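Local structure of protein DltD (Streptococcus thermophilus LMG 18311, 7DXM) at residues N95-Y100 with N285-F290; A116-F121 with E148-I153; F238-R243 with S297-Y302. The protein probably takes part in the D-alanylation of lipoteichoic acid at the cell membrane, as an O-acyltransfer protein encoded by the dlt operon. All blocks are in the same frame, centred on the assembly; numbering follows the deposited sequence.

Contact 1 of 3, residues N95-Y100 with N285-F290; sequences NGTAVY and NTNVIF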
loop_
_atom_site.group_PDB
_atom_site.type_symbol
_atom_site.label_atom_id
_atom_site.label_comp_id
_atom_site.label_asym_id
_atom_site.label_seq_id
_atom_site.Cartn_x
_atom_site.Cartn_y
_atom_site.Cartn_z
ATOM N N ASN A 95 4.572 11.454 -13.950
ATOM C CA ASN A 95 6.027 11.532 -13.997
ATOM C C ASN A 95 6.575 11.630 -12.579
ATOM O O ASN A 95 7.527 12.357 -12.311
ATOM C CB ASN A 95 6.505 12.721 -14.866
ATOM C CG ASN A 95 5.984 12.674 -16.347
ATOM O OD1 ASN A 95 6.181 11.688 -17.070
ATOM N ND2 ASN A 95 5.321 13.752 -16.777
ATOM N N GLY A 96 5.944 10.909 -11.650
ATOM C CA GLY A 96 6.281 10.986 -10.247
ATOM C C GLY A 96 7.092 9.796 -9.754
ATOM O O GLY A 96 7.481 8.909 -10.505
ATOM N N THR A 97 7.348 9.784 -8.453
ATOM C CA THR A 97 8.037 8.639 -7.868
ATOM C C THR A 97 7.255 8.175 -6.640
ATOM O O THR A 97 6.720 8.989 -5.888
ATOM C CB THR A 97 9.572 8.944 -7.539
ATOM O OG1 THR A 97 9.741 10.283 -7.057
ATOM C CG2 THR A 97 10.495 8.780 -8.781
ATOM N N ALA A 98 7.151 6.861 -6.462
ATOM C CA ALA A 98 6.219 6.309 -5.492
ATOM C C ALA A 98 6.777 5.020 -4.911
ATOM O O ALA A 98 7.506 4.284 -5.591
ATOM C CB ALA A 98 4.856 6.036 -6.136
ATOM N N VAL A 99 6.426 4.747 -3.649
ATOM C CA VAL A 99 6.737 3.463 -3.016
ATOM C C VAL A 99 5.442 2.679 -2.912
ATOM O O VAL A 99 4.409 3.241 -2.554
ATOM C CB VAL A 99 7.368 3.630 -1.621
ATOM C CG1 VAL A 99 7.614 2.285 -0.977
ATOM C CG2 VAL A 99 8.622 4.411 -1.729
ATOM N N TYR A 100 5.486 1.392 -3.220
ATOM C CA TYR A 100 4.272 0.586 -3.145
ATOM C C TYR A 100 4.585 -0.766 -2.525
ATOM O O TYR A 100 5.183 -1.623 -3.182
ATOM C CB TYR A 100 3.646 0.407 -4.517
ATOM C CG TYR A 100 2.256 -0.184 -4.455
ATOM C CD1 TYR A 100 2.061 -1.550 -4.282
ATOM C CD2 TYR A 100 1.132 0.632 -4.578
ATOM C CE1 TYR A 100 0.785 -2.084 -4.242
ATOM C CE2 TYR A 100 -0.148 0.110 -4.539
ATOM C CZ TYR A 100 -0.322 -1.255 -4.377
ATOM O OH TYR A 100 -1.596 -1.797 -4.326
ATOM N N ASN A 285 2.935 7.457 -16.094
ATOM C CA ASN A 285 4.396 7.435 -16.184
ATOM C C ASN A 285 5.032 7.640 -14.803
ATOM O O ASN A 285 5.813 8.566 -14.557
ATOM C CB ASN A 285 4.903 8.468 -17.201
ATOM C CG ASN A 285 6.414 8.334 -17.485
ATOM O OD1 ASN A 285 6.946 7.223 -17.698
ATOM N ND2 ASN A 285 7.112 9.476 -17.468
ATOM N N THR A 286 4.682 6.749 -13.889
ATOM C CA THR A 286 5.176 6.844 -12.530
ATOM C C THR A 286 6.282 5.827 -12.309
ATOM O O THR A 286 6.217 4.692 -12.798
ATOM C CB THR A 286 4.057 6.624 -11.520
ATOM O OG1 THR A 286 3.078 7.654 -11.691
ATOM C CG2 THR A 286 4.619 6.652 -10.090
ATOM N N ASN A 287 7.301 6.242 -11.577
ATOM C CA ASN A 287 8.431 5.382 -11.295
ATOM C C ASN A 287 8.322 4.895 -9.850
ATOM O O ASN A 287 8.375 5.688 -8.898
ATOM C CB ASN A 287 9.735 6.117 -11.571
ATOM C CG ASN A 287 10.905 5.195 -11.539
ATOM O OD1 ASN A 287 10.805 4.034 -11.956
ATOM N ND2 ASN A 287 12.022 5.681 -11.007
ATOM N N VAL A 288 8.159 3.588 -9.695
ATOM C CA VAL A 288 7.755 2.997 -8.433
ATOM C C VAL A 288 8.803 1.989 -8.032
ATOM O O VAL A 288 9.394 1.329 -8.892
ATOM C CB VAL A 288 6.381 2.310 -8.548
ATOM C CG1 VAL A 288 5.874 1.958 -7.194
ATOM C CG2 VAL A 288 5.379 3.200 -9.286
ATOM N N ILE A 289 9.046 1.881 -6.734
ATOM C CA ILE A 289 9.758 0.746 -6.160
ATOM C C ILE A 289 8.749 -0.053 -5.350
ATOM O O ILE A 289 8.032 0.504 -4.504
ATOM C CB ILE A 289 10.966 1.184 -5.307
ATOM C CG1 ILE A 289 11.720 -0.032 -4.789
ATOM C CG2 ILE A 289 10.570 2.108 -4.144
ATOM C CD1 ILE A 289 12.976 0.334 -4.017
ATOM N N PHE A 290 8.665 -1.348 -5.638
ATOM C CA PHE A 290 7.694 -2.231 -5.010
ATOM C C PHE A 290 8.360 -3.005 -3.877
ATOM O O PHE A 290 9.360 -3.698 -4.092
ATOM C CB PHE A 290 7.078 -3.174 -6.050
ATOM C CG PHE A 290 6.265 -2.455 -7.101
ATOM C CD1 PHE A 290 6.872 -1.916 -8.225
ATOM C CD2 PHE A 290 4.895 -2.280 -6.951
ATOM C CE1 PHE A 290 6.109 -1.238 -9.194
ATOM C CE2 PHE A 290 4.140 -1.606 -7.916
ATOM C CZ PHE A 290 4.739 -1.087 -9.028
#
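Strands 97-100 and 287-290 pair in parallel, with T97, A98, V99 and Y100 level with N287, V288, I289 and F290. The axes of these short strand segments come within 4.7 Å. Four backbone bonds join them. N287 N gives to G96 O, A98 N to N287 O, I289 N to A98 O and Y100 N to I289 O. The bond from I289 N to A98 O is 3.1 Å long.

The tight part is at the Y100 end. V288 CG1 is 3.8 Å from Y100 CB and also rests over one face of the F290 ring, toward its rim. CG of Y100 is anti to the backbone N (chi1 -169°). This turns the CB and CD1 side of Y100 to F290, while its OH goes on to bond with S79. The two rings meet obliquely, with centroids 5.9 Å apart and planes at 54°. On the face of V99 and I289, their CG2 methyls meet at 3.9 Å, and helix 351-365 packs there. Helix 270-283 packs over the face of V288 and F290.

The loose end is at N95, which is exposed, and N285, which is partly exposed. Here the strands have not yet begun. N285 has positive phi and ends the preceding helix in a Schellman motif. N95 OD1 and N285 ND2 come together here, but their very short separation is doubtful. Both strands lie inside the five-stranded parallel sheet, between 39-43 and 329-331, with helices on both faces. This is consistent with the alpha/beta/alpha core of the SGNH-hydrolase clan.

Contact 2 of 3, residues A116-F121 with E148-I153; sequences AFQQFF and EMKPEI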
loop_
_atom_site.group_PDB
_atom_site.type_symbol
_atom_site.label_atom_id
_atom_site.label_comp_id
_atom_site.label_asym_id
_atom_site.label_seq_id
_atom_site.Cartn_x
_atom_site.Cartn_y
_atom_site.Cartn_z
ATOM N N ALA A 116 -14.550 -3.936 4.556
ATOM C CA ALA A 116 -13.220 -3.340 4.425
ATOM C C ALA A 116 -13.082 -2.595 3.113
ATOM O O ALA A 116 -12.298 -1.647 3.019
ATOM C CB ALA A 116 -12.124 -4.403 4.523
ATOM N N PHE A 117 -13.815 -3.021 2.085
ATOM C CA PHE A 117 -13.793 -2.281 0.831
ATOM C C PHE A 117 -14.445 -0.926 0.999
ATOM O O PHE A 117 -13.936 0.082 0.491
ATOM C CB PHE A 117 -14.512 -3.053 -0.261
ATOM C CG PHE A 117 -14.632 -2.292 -1.531
ATOM C CD1 PHE A 117 -13.523 -2.119 -2.352
ATOM C CD2 PHE A 117 -15.833 -1.733 -1.909
ATOM C CE1 PHE A 117 -13.613 -1.410 -3.543
ATOM C CE2 PHE A 117 -15.930 -1.013 -3.091
ATOM C CZ PHE A 117 -14.818 -0.855 -3.914
ATOM N N GLN A 118 -15.589 -0.886 1.695
ATOM C CA GLN A 118 -16.305 0.383 1.805
ATOM C C GLN A 118 -15.501 1.423 2.578
ATOM O O GLN A 118 -15.666 2.626 2.347
ATOM C CB GLN A 118 -17.674 0.178 2.457
ATOM C CG GLN A 118 -18.530 1.446 2.496
ATOM C CD GLN A 118 -18.910 1.939 1.097
ATOM O OE1 GLN A 118 -19.434 1.192 0.264
ATOM N NE2 GLN A 118 -18.621 3.200 0.832
ATOM N N GLN A 119 -14.621 0.995 3.481
ATOM C CA GLN A 119 -14.002 1.985 4.345
ATOM C C GLN A 119 -12.871 2.723 3.654
ATOM O O GLN A 119 -12.266 3.601 4.267
ATOM C CB GLN A 119 -13.535 1.354 5.666
ATOM C CG GLN A 119 -12.503 0.280 5.573
ATOM C CD GLN A 119 -12.305 -0.435 6.910
ATOM O OE1 GLN A 119 -12.580 0.123 7.978
ATOM N NE2 GLN A 119 -11.819 -1.673 6.856
ATOM N N PHE A 120 -12.596 2.422 2.394
ATOM C CA PHE A 120 -11.715 3.249 1.586
ATOM C C PHE A 120 -12.389 3.814 0.356
ATOM O O PHE A 120 -12.056 4.925 -0.078
ATOM C CB PHE A 120 -10.493 2.449 1.160
ATOM C CG PHE A 120 -9.786 1.828 2.306
ATOM C CD1 PHE A 120 -8.952 2.610 3.133
ATOM C CD2 PHE A 120 -9.966 0.477 2.594
ATOM C CE1 PHE A 120 -8.301 2.046 4.209
ATOM C CE2 PHE A 120 -9.331 -0.095 3.681
ATOM C CZ PHE A 120 -8.490 0.682 4.484
ATOM N N PHE A 121 -13.348 3.097 -0.198
ATOM C CA PHE A 121 -14.033 3.549 -1.387
ATOM C C PHE A 121 -15.019 4.668 -1.043
ATOM O O PHE A 121 -15.559 4.725 0.067
ATOM C CB PHE A 121 -14.718 2.336 -2.000
ATOM C CG PHE A 121 -15.590 2.657 -3.142
ATOM C CD1 PHE A 121 -15.051 2.844 -4.403
ATOM C CD2 PHE A 121 -16.950 2.765 -2.962
ATOM C CE1 PHE A 121 -15.848 3.144 -5.467
ATOM C CE2 PHE A 121 -17.763 3.058 -4.019
ATOM C CZ PHE A 121 -17.216 3.253 -5.279
ATOM N N GLU A 148 -18.725 -6.338 -8.075
ATOM C CA GLU A 148 -18.599 -7.478 -7.169
ATOM C C GLU A 148 -18.552 -7.037 -5.710
ATOM O O GLU A 148 -19.119 -7.701 -4.838
ATOM C CB GLU A 148 -17.356 -8.297 -7.484
ATOM C CG GLU A 148 -17.377 -9.025 -8.808
ATOM C CD GLU A 148 -16.250 -10.049 -8.904
ATOM O OE1 GLU A 148 -15.988 -10.728 -7.873
ATOM O OE2 GLU A 148 -15.612 -10.155 -9.991
ATOM N N MET A 149 -17.871 -5.937 -5.414
ATOM C CA MET A 149 -17.657 -5.588 -4.017
ATOM C C MET A 149 -18.875 -4.917 -3.435
ATOM O O MET A 149 -19.288 -5.238 -2.309
ATOM C CB MET A 149 -16.436 -4.680 -3.860
ATOM C CG MET A 149 -15.145 -5.409 -4.166
ATOM S SD MET A 149 -15.200 -7.073 -3.449
ATOM C CE MET A 149 -15.027 -6.705 -1.694
ATOM N N LYS A 150 -19.471 -3.999 -4.198
ATOM C CA LYS A 150 -20.629 -3.234 -3.751
ATOM C C LYS A 150 -21.688 -3.343 -4.853
ATOM O O LYS A 150 -21.785 -2.466 -5.727
ATOM C CB LYS A 150 -20.189 -1.806 -3.387
ATOM C CG LYS A 150 -21.237 -0.939 -2.748
ATOM C CD LYS A 150 -20.802 0.525 -2.587
ATOM C CE LYS A 150 -21.762 1.261 -1.660
ATOM N NZ LYS A 150 -22.329 2.504 -2.319
ATOM N N PRO A 151 -22.484 -4.435 -4.859
ATOM C CA PRO A 151 -23.472 -4.595 -5.944
ATOM C C PRO A 151 -24.629 -3.593 -5.882
ATOM O O PRO A 151 -25.187 -3.252 -6.936
ATOM C CB PRO A 151 -23.977 -6.039 -5.783
ATOM C CG PRO A 151 -23.237 -6.607 -4.587
ATOM C CD PRO A 151 -22.685 -5.445 -3.806
ATOM N N GLU A 152 -25.029 -3.103 -4.700
ATOM C CA GLU A 152 -26.073 -2.070 -4.602
ATOM C C GLU A 152 -25.383 -0.720 -4.491
ATOM O O GLU A 152 -25.093 -0.210 -3.400
ATOM C CB GLU A 152 -27.019 -2.325 -3.440
ATOM C CG GLU A 152 -27.863 -3.565 -3.652
ATOM C CD GLU A 152 -27.814 -4.485 -2.456
ATOM O OE1 GLU A 152 -28.911 -4.847 -1.949
ATOM O OE2 GLU A 152 -26.667 -4.823 -2.028
ATOM N N ILE A 153 -25.193 -0.134 -5.660
ATOM C CA ILE A 153 -24.225 0.903 -5.975
ATOM C C ILE A 153 -24.989 2.046 -6.626
ATOM O O ILE A 153 -25.999 1.827 -7.303
ATOM C CB ILE A 153 -23.138 0.343 -6.914
ATOM C CG1 ILE A 153 -21.869 1.182 -6.987
ATOM C CG2 ILE A 153 -23.661 0.220 -8.291
ATOM C CD1 ILE A 153 -21.004 1.093 -5.839
#
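The F117 ring is held between two aliphatic groups. M149 CB lies over one face, 3.7 Å from the ring centroid and 17° off the normal, which is a CH-pi contact. F121 CB from the same segment lies over the opposite face, toward the rim. K150 CB approaches the F117 ring obliquely. K150 CD and I153 CD1 approach the F121 ring in the same oblique way.

The contact joins two helix C-termini, those of helix 114-118 and helix 137-149. It is helix-end packing in the mostly helical region that follows strand 97-101. The backbone leaves the helix at K150 and comes round so that I153 CD1 meets F121 CE2. On the other side, F121 N bonds back to F117 O at 3.1 Å. This keeps the two phenylalanines close together.

M149 is bent at chi2 and chi3. The bend brings its CE back toward the first helix, 4.0 Å from F117 CB. CG also sits near the ring, 4.1 Å from F117 CD1. Helix 79-86 packs against the same aromatic residues, through L80 and N81 at F117 and L84 at F121. F117 and F121 are buried, while Q118, M149 and K150 are partly exposed.

K150 is extended as far as CE, with CG anti to the backbone N (chi1 -173°). Q118 OE1 lies against its CD and CE methylenes, and F121 CE2 lies 4.2 Å from K150 CD.

Contact 3 of 3, residues F238-R243 with S297-Y302; sequences FGIDDR and SKWMAY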
loop_
_atom_site.group_PDB
_atom_site.type_symbol
_atom_site.label_atom_id
_atom_site.label_comp_id
_atom_site.label_asym_id
_atom_site.label_seq_id
_atom_site.Cartn_x
_atom_site.Cartn_y
_atom_site.Cartn_z
ATOM N N PHE A 238 9.151 -15.011 20.184
ATOM C CA PHE A 238 8.983 -14.782 18.757
ATOM C C PHE A 238 9.643 -13.488 18.299
ATOM O O PHE A 238 9.683 -13.219 17.092
ATOM C CB PHE A 238 7.494 -14.758 18.404
ATOM C CG PHE A 238 6.837 -16.117 18.379
ATOM C CD1 PHE A 238 6.933 -16.938 17.243
ATOM C CD2 PHE A 238 6.091 -16.565 19.469
ATOM C CE1 PHE A 238 6.307 -18.186 17.209
ATOM C CE2 PHE A 238 5.469 -17.808 19.440
ATOM C CZ PHE A 238 5.572 -18.618 18.314
ATOM N N GLY A 239 10.175 -12.706 19.241
ATOM C CA GLY A 239 10.642 -11.362 18.979
ATOM C C GLY A 239 9.515 -10.516 18.434
ATOM O O GLY A 239 9.689 -9.807 17.442
ATOM N N ILE A 240 8.343 -10.606 19.064
ATOM C CA ILE A 240 7.167 -9.840 18.675
ATOM C C ILE A 240 6.949 -8.751 19.704
ATOM O O ILE A 240 7.109 -8.984 20.907
ATOM C CB ILE A 240 5.927 -10.737 18.541
ATOM C CG1 ILE A 240 6.107 -11.647 17.337
ATOM C CG2 ILE A 240 4.711 -9.894 18.342
ATOM C CD1 ILE A 240 5.002 -12.598 17.137
ATOM N N ASP A 241 6.619 -7.552 19.225
ATOM C CA ASP A 241 6.448 -6.403 20.108
ATOM C C ASP A 241 5.503 -6.734 21.259
ATOM O O ASP A 241 4.494 -7.426 21.083
ATOM C CB ASP A 241 5.930 -5.193 19.326
ATOM C CG ASP A 241 5.666 -4.011 20.218
ATOM O OD1 ASP A 241 4.624 -4.031 20.913
ATOM O OD2 ASP A 241 6.501 -3.069 20.240
ATOM N N ASP A 242 5.863 -6.239 22.446
ATOM C CA ASP A 242 5.141 -6.580 23.669
ATOM C C ASP A 242 3.648 -6.287 23.537
ATOM O O ASP A 242 2.803 -7.176 23.737
ATOM C CB ASP A 242 5.749 -5.819 24.851
ATOM C CG ASP A 242 7.069 -6.423 25.331
ATOM O OD1 ASP A 242 7.345 -7.598 24.992
ATOM O OD2 ASP A 242 7.823 -5.735 26.062
ATOM N N ARG A 243 3.309 -5.046 23.171
ATOM C CA ARG A 243 1.908 -4.653 23.097
ATOM C C ARG A 243 1.154 -5.494 22.073
ATOM O O ARG A 243 0.073 -6.002 22.364
ATOM C CB ARG A 243 1.775 -3.167 22.766
ATOM C CG ARG A 243 0.369 -2.676 23.067
ATOM C CD ARG A 243 0.235 -1.158 23.233
ATOM N NE ARG A 243 1.458 -0.510 23.711
ATOM C CZ ARG A 243 1.577 0.795 23.968
ATOM N NH1 ARG A 243 0.539 1.618 23.805
ATOM N NH2 ARG A 243 2.746 1.275 24.392
ATOM N N SER A 297 9.879 -15.713 10.599
ATOM C CA SER A 297 9.936 -17.117 10.209
ATOM C C SER A 297 9.736 -18.047 11.406
ATOM O O SER A 297 9.206 -19.151 11.232
ATOM C CB SER A 297 11.247 -17.382 9.474
ATOM O OG SER A 297 12.262 -16.566 10.021
ATOM N N LYS A 298 10.135 -17.621 12.615
ATOM C CA LYS A 298 9.728 -18.312 13.838
ATOM C C LYS A 298 8.203 -18.430 13.939
ATOM O O LYS A 298 7.649 -19.490 14.286
ATOM C CB LYS A 298 10.252 -17.554 15.052
ATOM C CG LYS A 298 11.736 -17.620 15.272
ATOM C CD LYS A 298 12.050 -16.943 16.617
ATOM C CE LYS A 298 13.538 -16.668 16.842
ATOM N NZ LYS A 298 13.737 -15.809 18.058
ATOM N N TRP A 299 7.510 -17.321 13.665
ATOM C CA TRP A 299 6.053 -17.332 13.589
ATOM C C TRP A 299 5.564 -18.290 12.501
ATOM O O TRP A 299 4.685 -19.118 12.742
ATOM C CB TRP A 299 5.558 -15.904 13.344
ATOM C CG TRP A 299 4.099 -15.745 13.512
ATOM C CD1 TRP A 299 3.175 -15.457 12.541
ATOM C CD2 TRP A 299 3.371 -15.873 14.733
ATOM N NE1 TRP A 299 1.914 -15.407 13.093
ATOM C CE2 TRP A 299 2.012 -15.654 14.436
ATOM C CE3 TRP A 299 3.736 -16.148 16.052
ATOM C CZ2 TRP A 299 1.031 -15.708 15.405
ATOM C CZ3 TRP A 299 2.748 -16.197 17.014
ATOM C CH2 TRP A 299 1.418 -15.981 16.687
ATOM N N MET A 300 6.129 -18.195 11.295
ATOM C CA MET A 300 5.729 -19.095 10.213
ATOM C C MET A 300 5.888 -20.553 10.604
ATOM O O MET A 300 5.129 -21.416 10.142
ATOM C CB MET A 300 6.570 -18.840 8.971
ATOM C CG MET A 300 6.619 -17.437 8.479
ATOM S SD MET A 300 6.977 -17.595 6.731
ATOM C CE MET A 300 8.108 -18.994 6.749
ATOM N N ALA A 301 6.918 -20.845 11.392
ATOM C CA ALA A 301 7.096 -22.177 11.936
ATOM C C ALA A 301 5.933 -22.534 12.849
ATOM O O ALA A 301 5.321 -23.598 12.698
ATOM C CB ALA A 301 8.426 -22.248 12.685
ATOM N N TYR A 302 5.586 -21.634 13.782
ATOM C CA TYR A 302 4.570 -21.983 14.784
ATOM C C TYR A 302 3.180 -22.099 14.176
ATOM O O TYR A 302 2.348 -22.857 14.678
ATOM C CB TYR A 302 4.537 -20.973 15.941
ATOM C CG TYR A 302 4.465 -21.651 17.295
ATOM C CD1 TYR A 302 5.490 -22.549 17.675
ATOM C CD2 TYR A 302 3.425 -21.393 18.211
ATOM C CE1 TYR A 302 5.492 -23.213 18.919
ATOM C CE2 TYR A 302 3.411 -22.021 19.500
ATOM C CZ TYR A 302 4.447 -22.965 19.842
ATOM O OH TYR A 302 4.473 -23.647 21.078
#
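F238 and K298 are the nearest backbone positions, with CA atoms 6.1 Å apart. Segment 297-302 is one helix, with A301 N bonded to S297 O and Y302 N to K298 O. Segment 238-243 is a loop that turns at F238 and G239, where G239 has positive phi. It is extended at I240 and D241 and enters a helix at D242. D241 holds the N-cap position, and its OD1 accepts a weak bond from R243 N. No polar bond links the two segments, so the contact rests on side-chain packing.

F238 carries most of it. Its CG is anti to the carbonyl carbon (chi1 -75°), and its ring reaches the helix between W299 and Y302. W299 points the edge of its six-membered ring at one face of F238. The centroids are 4.8 Å apart, and the planes stand at 75°. W299 CE3 is 3.5 Å from F238 CE1. At its own edge, F238 meets the face of Y302 in an offset edge-to-face pair, with centroids 5.2 Å apart. F238 CZ points at Y302 CG. K298 O lies at the same ring edge, near the plane, 3.5 Å from F238 CE1.

F238, W299 and Y302 thus form an aromatic cluster. It joins the loop before helix 242-249 to helix 297-303, which follows strand 287-292 of the central sheet. N296, just before that helix, ties down the loop by bonding to F238 O.

I240 adds an aliphatic contact on W299. Its CD1 reaches W299 CE3 at 3.9 Å, and the two side chains cross at about a right angle. I240 and W299 both also touch T345 and L249. K298 runs extended along the outer side. Its CB is 4.0 Å from F238 CD1, and its NZ makes a weak bond to D237 O.

Contact 1 lies in the central sheet and joins two strands far apart in sequence. Contact 2 comes between those strands in the chain, and its first helix, 114-118, follows strand 97-101. Contact 3 alternates with contact 1 along the chain. Its segment 238-243 lies between the two strands of contact 1, and 297-302 comes after both. The centres of contacts 1 and 2 are about 26 Å apart, those of 1 and 3 about 32 Å, and those of 2 and 3 about 33 Å. None touch. Contacts 2 and 3 are thus separate packing sites, and each has one helix that follows a strand of contact 1.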